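Peptidyl tryptophan dihydroxylase (Pseudomonas putida, PDB 7CTQ) is an FAD-dependent monooxygenase that dihydroxylates a peptidyl tryptophan, a step essential for forming the tryptophylquinone cofactor of quinohemoprotein amine dehydrogenase. Local coordinates at residues A[149-154]-A[245-250]; A[156-161]-A[197-202]; A[162-167]-A[236-241]; A[178-183]-A[329-334]. All coordinates share one frame; numbering follows the deposited sequence.

Contact 1 (A[149-154]-A[245-250])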
# COMPACT_ATOMS: atom_id res chain seq x y z
N ALA A 149 14.07 7.91 -6.41
CA ALA A 149 14.85 8.47 -5.32
C ALA A 149 15.64 7.35 -4.65
O ALA A 149 15.46 6.17 -4.95
CB ALA A 149 13.94 9.18 -4.31
N ALA A 150 16.52 7.73 -3.73
CA ALA A 150 17.18 6.71 -2.92
C ALA A 150 16.14 5.95 -2.10
O ALA A 150 15.05 6.46 -1.82
CB ALA A 150 18.24 7.33 -2.00
N ASP A 151 16.47 4.71 -1.76
CA ASP A 151 15.59 3.88 -0.95
C ASP A 151 16.01 3.95 0.51
O ASP A 151 17.20 3.97 0.83
CB ASP A 151 15.64 2.42 -1.42
CG ASP A 151 15.34 2.28 -2.91
OD1 ASP A 151 14.65 3.17 -3.48
OD2 ASP A 151 15.80 1.28 -3.49
N ARG A 152 15.01 4.00 1.40
CA ARG A 152 15.25 3.78 2.82
C ARG A 152 15.46 2.29 3.12
O ARG A 152 16.34 1.93 3.90
CB ARG A 152 14.09 4.32 3.64
CG ARG A 152 14.28 4.21 5.13
CD ARG A 152 13.74 5.45 5.81
NE ARG A 152 14.07 5.50 7.24
CZ ARG A 152 15.15 6.10 7.75
NH1 ARG A 152 16.03 6.70 6.96
NH2 ARG A 152 15.35 6.08 9.06
N LEU A 153 14.65 1.43 2.51
CA LEU A 153 14.83 -0.02 2.58
C LEU A 153 14.49 -0.62 1.23
O LEU A 153 13.62 -0.12 0.52
CB LEU A 153 13.94 -0.66 3.63
CG LEU A 153 14.31 -0.33 5.07
CD1 LEU A 153 13.14 -0.70 5.96
CD2 LEU A 153 15.58 -1.08 5.44
N ARG A 154 15.14 -1.74 0.92
CA ARG A 154 14.92 -2.44 -0.34
C ARG A 154 15.05 -3.93 -0.06
O ARG A 154 16.07 -4.37 0.49
CB ARG A 154 15.92 -2.01 -1.41
CG ARG A 154 15.49 -2.41 -2.81
CD ARG A 154 16.39 -1.85 -3.89
NE ARG A 154 15.87 -2.23 -5.20
CZ ARG A 154 15.09 -1.46 -5.95
NH1 ARG A 154 14.64 -1.92 -7.12
NH2 ARG A 154 14.79 -0.23 -5.56
N THR A 245 9.88 -5.44 -6.52
CA THR A 245 10.71 -5.40 -5.32
C THR A 245 10.02 -4.60 -4.21
O THR A 245 9.40 -3.56 -4.47
CB THR A 245 12.07 -4.78 -5.66
OG1 THR A 245 12.73 -5.55 -6.68
CG2 THR A 245 12.95 -4.67 -4.42
N ALA A 246 10.16 -5.07 -2.97
CA ALA A 246 9.70 -4.29 -1.82
C ALA A 246 10.59 -3.06 -1.64
O ALA A 246 11.81 -3.18 -1.46
CB ALA A 246 9.72 -5.16 -0.56
N ILE A 247 10.00 -1.86 -1.70
CA ILE A 247 10.74 -0.61 -1.67
C ILE A 247 10.09 0.37 -0.70
O ILE A 247 8.90 0.69 -0.83
CB ILE A 247 10.82 0.03 -3.07
CG1 ILE A 247 11.60 -0.88 -4.02
CG2 ILE A 247 11.44 1.43 -2.96
CD1 ILE A 247 11.43 -0.52 -5.51
N LEU A 248 10.87 0.87 0.25
CA LEU A 248 10.46 2.00 1.07
C LEU A 248 11.23 3.22 0.59
O LEU A 248 12.46 3.18 0.53
CB LEU A 248 10.73 1.72 2.55
CG LEU A 248 10.45 2.81 3.58
CD1 LEU A 248 8.97 3.18 3.68
CD2 LEU A 248 10.99 2.34 4.95
N ALA A 249 10.51 4.29 0.25
CA ALA A 249 11.15 5.45 -0.36
C ALA A 249 12.08 6.17 0.61
O ALA A 249 11.76 6.35 1.79
CB ALA A 249 10.08 6.43 -0.86
N GLY A 250 13.22 6.63 0.10
CA GLY A 250 14.17 7.35 0.93
C GLY A 250 13.58 8.60 1.56
O GLY A 250 13.73 8.84 2.76
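Leu248 faces both Arg152 and Leu153 in a classic beta bulge, at the antiparallel pairing of edge strand 153-154 with strand 247-249 in a small three-stranded sheet. Its carbonyl is shared: Arg152 N gives Leu248 O a bond of 2.8 Å, while Leu153 N reaches the same oxygen only weakly. Beyond the bulge Leu248 N donates almost straight (171°) to Leu153 O, and at the other end Gly250 N donates to Ala150 O at 2.7 Å. Leu248 CD2 packs on Leu153 CD1 and Arg152 CG, on the side covered by helix 299-327, whose Glu311 pairs with Arg152 NE.

On the Ile247 side, Arg154 runs extended, CG anti to its backbone N (chi1 -164°), which lays one guanidinium face over Thr245 CG2 and Ile247 CG1. In the guanidinium plane NH2 forms a salt bridge with Asp151; NH1 pairs with Glu157, and Thr245 OG1 bonds to Thr158 N. An alanine at Ile247 would remove CG1, CG2 and CD1 and would probably leave the guanidinium only Thr245 CG2 of these two supports, freer to swing from Asp151. Arg154 NH2 meets Asp151 OD2 at 2.8 Å, on the syn side but tilted out of the carboxylate plane.

Contact 2 (A[156-161]-A[197-202]). With FAD (flavin-adenine dinucleotide), chain C.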
# COMPACT_ATOMS: atom_id res chain seq x y z
N PRO A 156 14.63 -8.19 -1.26
CA PRO A 156 15.19 -9.00 -2.35
C PRO A 156 14.65 -8.54 -3.69
O PRO A 156 13.44 -8.40 -3.85
CB PRO A 156 14.71 -10.42 -2.01
CG PRO A 156 14.34 -10.37 -0.55
CD PRO A 156 13.87 -8.98 -0.29
N GLU A 157 15.56 -8.28 -4.63
CA GLU A 157 15.18 -7.79 -5.94
C GLU A 157 14.25 -8.78 -6.63
O GLU A 157 14.56 -9.96 -6.75
CB GLU A 157 16.42 -7.54 -6.81
CG GLU A 157 16.17 -6.51 -7.90
CD GLU A 157 15.84 -5.14 -7.33
OE1 GLU A 157 16.40 -4.77 -6.27
OE2 GLU A 157 14.99 -4.44 -7.93
N THR A 158 13.10 -8.28 -7.08
CA THR A 158 12.01 -9.16 -7.53
C THR A 158 11.41 -8.61 -8.81
O THR A 158 11.20 -7.40 -8.94
CB THR A 158 10.94 -9.27 -6.43
OG1 THR A 158 11.55 -9.65 -5.19
CG2 THR A 158 9.91 -10.31 -6.79
N VAL A 159 11.10 -9.50 -9.75
CA VAL A 159 10.50 -9.12 -11.02
C VAL A 159 9.25 -9.95 -11.24
O VAL A 159 9.21 -11.15 -10.94
CB VAL A 159 11.50 -9.28 -12.20
CG1 VAL A 159 10.81 -9.07 -13.53
CG2 VAL A 159 12.62 -8.27 -12.08
N SER A 160 8.20 -9.30 -11.73
CA SER A 160 6.98 -9.99 -12.11
C SER A 160 6.88 -9.92 -13.63
O SER A 160 6.91 -8.82 -14.20
CB SER A 160 5.76 -9.36 -11.43
OG SER A 160 5.80 -9.58 -10.01
N LEU A 161 6.85 -11.08 -14.28
CA LEU A 161 6.73 -11.17 -15.73
C LEU A 161 5.30 -11.50 -16.10
O LEU A 161 4.71 -12.44 -15.56
CB LEU A 161 7.67 -12.23 -16.30
CG LEU A 161 9.15 -12.18 -15.91
CD1 LEU A 161 9.84 -13.41 -16.48
CD2 LEU A 161 9.79 -10.90 -16.41
N GLN A 197 1.04 -13.95 -14.64
CA GLN A 197 2.10 -13.13 -14.06
C GLN A 197 2.89 -14.00 -13.09
O GLN A 197 2.33 -14.56 -12.14
CB GLN A 197 1.52 -11.90 -13.37
CG GLN A 197 2.24 -11.43 -12.13
CD GLN A 197 1.32 -10.66 -11.21
OE1 GLN A 197 0.76 -9.63 -11.59
NE2 GLN A 197 1.14 -11.18 -9.99
N VAL A 198 4.18 -14.14 -13.35
CA VAL A 198 5.03 -14.99 -12.54
C VAL A 198 6.01 -14.07 -11.83
O VAL A 198 6.51 -13.10 -12.41
CB VAL A 198 5.75 -16.08 -13.35
CG1 VAL A 198 6.79 -15.48 -14.30
CG2 VAL A 198 6.37 -17.10 -12.42
N THR A 199 6.24 -14.36 -10.56
CA THR A 199 7.07 -13.53 -9.70
C THR A 199 8.32 -14.32 -9.36
O THR A 199 8.23 -15.47 -8.91
CB THR A 199 6.30 -13.12 -8.45
OG1 THR A 199 5.21 -12.27 -8.85
CG2 THR A 199 7.20 -12.36 -7.46
N LEU A 200 9.47 -13.72 -9.62
CA LEU A 200 10.74 -14.42 -9.54
C LEU A 200 11.80 -13.46 -9.03
O LEU A 200 11.61 -12.24 -9.04
CB LEU A 200 11.19 -14.96 -10.91
CG LEU A 200 10.22 -15.79 -11.74
CD1 LEU A 200 10.54 -15.65 -13.21
CD2 LEU A 200 10.30 -17.24 -11.29
N ASP A 201 12.92 -14.03 -8.61
CA ASP A 201 14.10 -13.22 -8.35
C ASP A 201 14.58 -12.57 -9.64
O ASP A 201 14.54 -13.19 -10.71
CB ASP A 201 15.20 -14.09 -7.75
CG ASP A 201 16.00 -13.36 -6.69
OD1 ASP A 201 16.83 -12.50 -7.05
OD2 ASP A 201 15.77 -13.64 -5.49
N ALA A 202 15.01 -11.31 -9.55
CA ALA A 202 15.47 -10.61 -10.75
C ALA A 202 16.73 -11.22 -11.35
O ALA A 202 16.96 -11.07 -12.55
CB ALA A 202 15.70 -9.13 -10.44
PA FAD C . -0.93 3.45 -9.23
O1A FAD C . -2.15 2.63 -9.02
O2A FAD C . 0.14 2.74 -10.03
O5B FAD C . -1.35 4.84 -9.80
C5B FAD C . -0.40 5.69 -10.47
C4B FAD C . -1.17 6.48 -11.49
O4B FAD C . -0.32 7.51 -12.04
C3B FAD C . -1.69 5.67 -12.69
O3B FAD C . -2.99 6.13 -13.06
C2B FAD C . -0.64 5.94 -13.77
O2B FAD C . -1.16 5.88 -15.10
C1B FAD C . -0.25 7.38 -13.44
N9A FAD C . 1.06 7.83 -13.89
C8A FAD C . 2.24 7.14 -13.92
N7A FAD C . 3.26 7.83 -14.37
C5A FAD C . 2.70 9.05 -14.69
C6A FAD C . 3.23 10.24 -15.25
N6A FAD C . 4.51 10.39 -15.59
N1A FAD C . 2.39 11.29 -15.43
C2A FAD C . 1.11 11.15 -15.10
N3A FAD C . 0.50 10.08 -14.57
C4A FAD C . 1.35 9.07 -14.39
N1 FAD C . -2.65 -4.88 -5.64
C2 FAD C . -3.79 -5.57 -5.33
O2 FAD C . -4.64 -5.10 -4.57
N3 FAD C . -4.02 -6.81 -5.89
C4 FAD C . -3.19 -7.47 -6.77
O4 FAD C . -3.51 -8.57 -7.21
C4X FAD C . -1.98 -6.74 -7.09
N5 FAD C . -1.13 -7.30 -7.91
C5X FAD C . 0.03 -6.60 -8.22
C6 FAD C . 0.96 -7.19 -9.08
C7 FAD C . 2.14 -6.54 -9.41
C7M FAD C . 3.11 -7.19 -10.36
C8 FAD C . 2.42 -5.28 -8.86
C8M FAD C . 3.69 -4.54 -9.20
C9 FAD C . 1.50 -4.69 -7.99
C9A FAD C . 0.31 -5.34 -7.67
N10 FAD C . -0.64 -4.77 -6.80
C10 FAD C . -1.79 -5.45 -6.47
C1' FAD C . -0.37 -3.48 -6.16
C2' FAD C . -1.17 -2.32 -6.75
O2' FAD C . -1.04 -2.27 -8.17
C3' FAD C . -0.63 -1.03 -6.13
O3' FAD C . -0.53 -1.22 -4.73
C4' FAD C . -1.47 0.22 -6.38
O4' FAD C . -1.95 0.27 -7.72
C5' FAD C . -0.69 1.47 -6.05
O5' FAD C . -1.58 2.60 -6.10
P FAD C . -1.05 4.02 -6.45
O1P FAD C . -0.00 4.38 -5.39
O2P FAD C . -2.18 4.97 -6.63
O3P FAD C . -0.28 3.80 -7.82
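Val159 and Leu161 pair with Leu200 and Val198 as antiparallel hydrogen-bonded pairs, the strands 158-161 and 197-201 running at 160° with their axes 4.5 Å apart at closest approach. Four backbone bonds link these pairs, among them Val159 N to Leu200 O at 2.9 Å, and Ala202 N adds a fifth to Glu157 O, from above the carbonyl plane.

Between them, the non-hydrogen-bonded pair of Ser160 and Thr199 sets two hydroxyls together, Ser160 OG to Thr199 OG1 at 3.0 Å. Both oxygens stand anti to their carbonyl carbons (chi1 -67° and -65°), which brings them within bonding range on the shared face; Ser244 OG is a further partner of the serine. Next to it the methyls Thr158 CG2 and Thr199 CG2 are pressed to 3.5 Å, tighter than usual for carbons. The other face is apolar: Leu161 CD1 meets Leu200 CD1 at 4.0 Å, their side chains crossing near a right angle, and Val159 CG2 packs on Ala202 CB. Helix 208-220 covers the two leucines.

Where the pair meets the flavin, Ser160 CB lies 3.6 Å from FAD C7M, and Gln197 OE1 comes within 3.5 Å of FAD C6. Tyr195 OH bonds to Gln197 OE1, which is likely to limit the turn of the amide. With an alanine in place of Gln197, the benzenoid edge of the flavin would probably lose this polar neighbour and Tyr195 its hydrogen-bond mate.

Through Ser160 and Gln197, set against the isoalloxazine dimethylbenzene ring, this antiparallel pair forms part of the wall of the monooxygenase's FAD pocket.

Contact 3 (A[162-167]-A[236-241])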
# COMPACT_ATOMS: atom_id res chain seq x y z
N LEU A 162 4.74 -10.75 -17.05
CA LEU A 162 3.32 -10.80 -17.35
C LEU A 162 3.08 -11.17 -18.81
O LEU A 162 3.73 -10.63 -19.71
CB LEU A 162 2.68 -9.45 -17.02
CG LEU A 162 1.35 -9.19 -17.71
CD1 LEU A 162 0.24 -9.91 -16.97
CD2 LEU A 162 1.08 -7.71 -17.79
N ASN A 163 2.16 -12.11 -19.04
CA ASN A 163 1.65 -12.40 -20.38
C ASN A 163 0.18 -12.01 -20.43
O ASN A 163 -0.58 -12.31 -19.50
CB ASN A 163 1.79 -13.88 -20.73
CG ASN A 163 3.16 -14.23 -21.29
OD1 ASN A 163 3.66 -15.33 -21.07
ND2 ASN A 163 3.76 -13.31 -22.05
N VAL A 164 -0.21 -11.33 -21.50
CA VAL A 164 -1.59 -10.89 -21.71
C VAL A 164 -2.02 -11.31 -23.10
O VAL A 164 -1.29 -11.07 -24.08
CB VAL A 164 -1.72 -9.36 -21.56
CG1 VAL A 164 -3.14 -8.94 -21.88
CG2 VAL A 164 -1.34 -8.92 -20.14
N TRP A 165 -3.18 -11.95 -23.21
CA TRP A 165 -3.67 -12.41 -24.51
C TRP A 165 -5.19 -12.53 -24.45
O TRP A 165 -5.80 -12.33 -23.40
CB TRP A 165 -3.01 -13.73 -24.91
CG TRP A 165 -3.40 -14.89 -24.07
CD1 TRP A 165 -4.28 -15.88 -24.40
CD2 TRP A 165 -2.91 -15.21 -22.76
NE1 TRP A 165 -4.38 -16.79 -23.38
CE2 TRP A 165 -3.55 -16.41 -22.36
CE3 TRP A 165 -2.01 -14.60 -21.88
CZ2 TRP A 165 -3.31 -17.00 -21.11
CZ3 TRP A 165 -1.77 -15.19 -20.65
CH2 TRP A 165 -2.42 -16.38 -20.28
N GLN A 166 -5.78 -12.87 -25.59
CA GLN A 166 -7.22 -12.96 -25.75
C GLN A 166 -7.64 -14.40 -25.98
O GLN A 166 -6.99 -15.14 -26.73
CB GLN A 166 -7.69 -12.08 -26.91
CG GLN A 166 -9.19 -12.07 -27.15
CD GLN A 166 -9.96 -11.30 -26.09
OE1 GLN A 166 -9.59 -10.18 -25.73
NE2 GLN A 166 -11.02 -11.91 -25.57
N ALA A 167 -8.73 -14.81 -25.34
CA ALA A 167 -9.26 -16.15 -25.50
C ALA A 167 -10.78 -16.06 -25.63
O ALA A 167 -11.34 -14.97 -25.79
CB ALA A 167 -8.83 -17.06 -24.34
N SER A 236 2.19 -15.36 -29.38
CA SER A 236 1.84 -13.97 -29.67
C SER A 236 1.43 -13.17 -28.44
O SER A 236 1.19 -11.97 -28.57
CB SER A 236 0.71 -13.92 -30.70
OG SER A 236 -0.52 -14.35 -30.14
N ALA A 237 1.33 -13.79 -27.26
CA ALA A 237 0.94 -13.05 -26.06
C ALA A 237 1.88 -11.87 -25.83
O ALA A 237 3.09 -11.98 -26.00
CB ALA A 237 0.95 -13.97 -24.84
N GLU A 238 1.31 -10.72 -25.47
CA GLU A 238 2.13 -9.61 -25.00
C GLU A 238 2.98 -10.06 -23.82
O GLU A 238 2.58 -10.92 -23.04
CB GLU A 238 1.27 -8.43 -24.59
CG GLU A 238 0.08 -8.16 -25.49
CD GLU A 238 -0.82 -7.07 -24.92
OE1 GLU A 238 -0.38 -6.36 -24.00
OE2 GLU A 238 -1.97 -6.94 -25.39
N VAL A 239 4.19 -9.50 -23.72
CA VAL A 239 5.14 -9.80 -22.66
C VAL A 239 5.53 -8.49 -21.99
O VAL A 239 5.94 -7.54 -22.67
CB VAL A 239 6.41 -10.53 -23.18
CG1 VAL A 239 7.21 -11.09 -22.02
CG2 VAL A 239 6.05 -11.64 -24.15
N HIS A 240 5.40 -8.44 -20.66
CA HIS A 240 5.76 -7.26 -19.89
C HIS A 240 6.52 -7.68 -18.64
O HIS A 240 6.24 -8.74 -18.06
CB HIS A 240 4.53 -6.44 -19.46
CG HIS A 240 3.63 -6.03 -20.58
ND1 HIS A 240 3.75 -4.82 -21.23
CD2 HIS A 240 2.58 -6.66 -21.16
CE1 HIS A 240 2.82 -4.72 -22.16
NE2 HIS A 240 2.09 -5.83 -22.14
N ALA A 241 7.47 -6.85 -18.24
CA ALA A 241 8.27 -7.10 -17.05
C ALA A 241 8.10 -5.93 -16.08
O ALA A 241 8.26 -4.77 -16.47
CB ALA A 241 9.74 -7.31 -17.43
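Leu162 and His240, and further on Val164 and Glu238, form hydrogen-bonded pairs of an antiparallel ladder joining strand 158-166 to strand 238-243 in the large mixed sheet. The short segments run at 153° to each other, their axes 4.8 Å apart at the nearest.

Among the backbone bonds, Leu162 N to His240 O is 2.7 Å, and Leu162 O takes His240 N in return. Glu238 N likewise donates to Val164 O. The carbonyl of Glu238 is gripped twice: Val164 N and the side-chain amide Asn163 ND2 approach it from opposite faces of its plane, ND2 at 2.8 Å. Asn163 holds CG anti to its carbonyl carbon (chi1 -85°), which carries ND2 toward this oxygen; the acceptor lies close to the amide plane, so the bond fixes the rotation of the amide.

Van der Waals contacts flank this network. Leu162 CD2 rests 3.8 Å from His240 CD2, the two side chains lying alongside, and Val239 CG2 sits against Asn163 ND2. Trp165 CB touches Ala237 CB at 4.0 Å, while the indole itself leads to Ala231, which accepts from NE1, and to Arg219, a cation-pi partner from helix 208-220.

The polar side chains of the second strand also pair. Glu238 extends beyond CG along its strand toward His240, whose NE2 donates to Glu238 OE1 at 3.1 Å and 178°, on the anti lone pair and in the imidazole plane.

Contact 4 (A[178-183]-A[329-334])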
# COMPACT_ATOMS: atom_id res chain seq x y z
N SER A 178 2.26 -22.14 -6.41
CA SER A 178 3.65 -22.09 -6.00
C SER A 178 4.50 -22.89 -6.98
O SER A 178 4.20 -24.05 -7.29
CB SER A 178 3.79 -22.64 -4.58
OG SER A 178 5.02 -23.29 -4.37
N LEU A 179 5.55 -22.26 -7.50
CA LEU A 179 6.55 -22.92 -8.32
C LEU A 179 7.82 -23.14 -7.52
O LEU A 179 7.96 -22.69 -6.38
CB LEU A 179 6.82 -22.10 -9.58
CG LEU A 179 5.57 -21.50 -10.23
CD1 LEU A 179 5.96 -20.40 -11.18
CD2 LEU A 179 4.75 -22.58 -10.95
N ALA A 180 8.78 -23.84 -8.14
CA ALA A 180 10.02 -24.18 -7.45
C ALA A 180 10.85 -22.94 -7.13
O ALA A 180 11.52 -22.90 -6.09
CB ALA A 180 10.83 -25.17 -8.29
N ASP A 181 10.82 -21.93 -8.00
CA ASP A 181 11.68 -20.75 -7.89
C ASP A 181 10.85 -19.47 -8.04
O ASP A 181 11.36 -18.43 -8.48
CB ASP A 181 12.80 -20.80 -8.93
CG ASP A 181 12.28 -20.80 -10.38
OD1 ASP A 181 11.11 -21.21 -10.59
OD2 ASP A 181 13.02 -20.40 -11.30
N GLY A 182 9.58 -19.54 -7.69
CA GLY A 182 8.71 -18.39 -7.82
C GLY A 182 7.28 -18.80 -7.57
O GLY A 182 7.00 -19.90 -7.09
N TRP A 183 6.37 -17.89 -7.88
CA TRP A 183 4.95 -18.20 -7.83
C TRP A 183 4.28 -17.46 -8.97
O TRP A 183 4.77 -16.45 -9.47
CB TRP A 183 4.32 -17.86 -6.46
CG TRP A 183 4.45 -16.42 -6.07
CD1 TRP A 183 5.50 -15.83 -5.42
CD2 TRP A 183 3.48 -15.39 -6.30
NE1 TRP A 183 5.24 -14.49 -5.24
CE2 TRP A 183 4.01 -14.20 -5.76
CE3 TRP A 183 2.21 -15.37 -6.89
CZ2 TRP A 183 3.32 -12.98 -5.83
CZ3 TRP A 183 1.53 -14.16 -6.94
CH2 TRP A 183 2.09 -12.98 -6.42
N GLN A 329 5.86 -24.75 2.81
CA GLN A 329 6.84 -25.51 3.57
C GLN A 329 7.50 -26.62 2.77
O GLN A 329 8.38 -27.31 3.31
CB GLN A 329 6.19 -26.10 4.83
CG GLN A 329 5.26 -25.13 5.53
CD GLN A 329 4.67 -25.70 6.80
OE1 GLN A 329 5.40 -26.02 7.74
NE2 GLN A 329 3.34 -25.84 6.84
N GLY A 330 7.11 -26.82 1.51
CA GLY A 330 7.72 -27.85 0.70
C GLY A 330 8.69 -27.33 -0.33
O GLY A 330 8.67 -27.76 -1.48
N ARG A 331 9.57 -26.39 0.06
CA ARG A 331 10.49 -25.76 -0.88
C ARG A 331 11.85 -25.50 -0.24
O ARG A 331 12.53 -24.54 -0.60
CB ARG A 331 9.95 -24.43 -1.39
CG ARG A 331 8.68 -24.52 -2.21
CD ARG A 331 8.89 -25.15 -3.57
NE ARG A 331 7.69 -25.01 -4.38
CZ ARG A 331 7.28 -25.92 -5.26
NH1 ARG A 331 7.98 -27.03 -5.45
NH2 ARG A 331 6.17 -25.72 -5.96
N VAL A 332 12.26 -26.37 0.68
CA VAL A 332 13.27 -25.97 1.65
C VAL A 332 14.65 -25.71 1.03
O VAL A 332 15.45 -24.98 1.62
CB VAL A 332 13.34 -27.04 2.76
CG1 VAL A 332 12.05 -26.99 3.60
CG2 VAL A 332 13.54 -28.42 2.16
N GLY A 333 14.95 -26.25 -0.14
CA GLY A 333 16.26 -25.96 -0.67
C GLY A 333 16.35 -24.78 -1.62
O GLY A 333 17.43 -24.52 -2.16
N GLN A 334 15.27 -24.02 -1.81
CA GLN A 334 15.16 -23.10 -2.93
C GLN A 334 15.54 -21.69 -2.52
O GLN A 334 14.92 -21.14 -1.59
CB GLN A 334 13.73 -23.12 -3.48
CG GLN A 334 13.28 -24.49 -3.95
CD GLN A 334 14.04 -24.95 -5.18
OE1 GLN A 334 14.53 -24.14 -5.97
NE2 GLN A 334 14.13 -26.27 -5.35
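Arg331 sends CG anti to its carbonyl carbon (chi1 -64°) and then bends at chi2 (-70°), a course that brings its guanidinium down beside Ser178 and over the Leu179-Ala180 peptide. The serine is met side-on: Arg331 NE and NH2 both donate to Ser178 OG, at 3.2 Å and 3.1 Å, and that oxygen lies near the guanidinium plane. NH2 also makes a weak bond to Ser178 O at the group's edge. One face of the guanidinium lies over the peptide that follows, with Ala180 N above its centre and Leu179 C toward its rim.

Gln334 adds a second, lighter touch. Its CG is 3.2 Å from Ala180 O. This residue closes a type I turn from Arg331, with its N bonded to Arg331 O at 3.0 Å, and occupies the N-cap position of helix 335-341. On the opposing segment, Leu179 N is bonded to Gly182 O across the turn between two strands.

The contact thus ties a hairpin corner of the large sheet to the loop between helices 299-327 and 335-341. Glu328 is another partner of Ser178 OG, and Trp337 donates to Leu179 O. With an arginine donating twice to the hydroxyl and a carboxylate hydrogen-bonded to the same oxygen, the serine proton is likely to be directed toward Glu328, making Ser178 a neutral bridge between the two charges.

Overall arrangement
Contacts 2 and 3 use successive parts of strand 158-166, which pairs with 193-201 in contact 2 and with 238-243 in contact 3; their centres lie 16 Å apart. Contact 4 extends the same sheet, since Trp183 O accepts from Thr199 N at 2.8 Å, and its centre is 14 Å from that of contact 2. Contact 1 belongs to a separate small sheet but is joined to contact 2 through Thr245 OG1, 2.8 Å from Thr158 N. Contact 2 touches the flavin directly, whereas the side chains of Leu162 in contact 3, Thr245 in contact 1 and Leu179 in contact 4 stand about 7, 9 and 14 Å from the FAD.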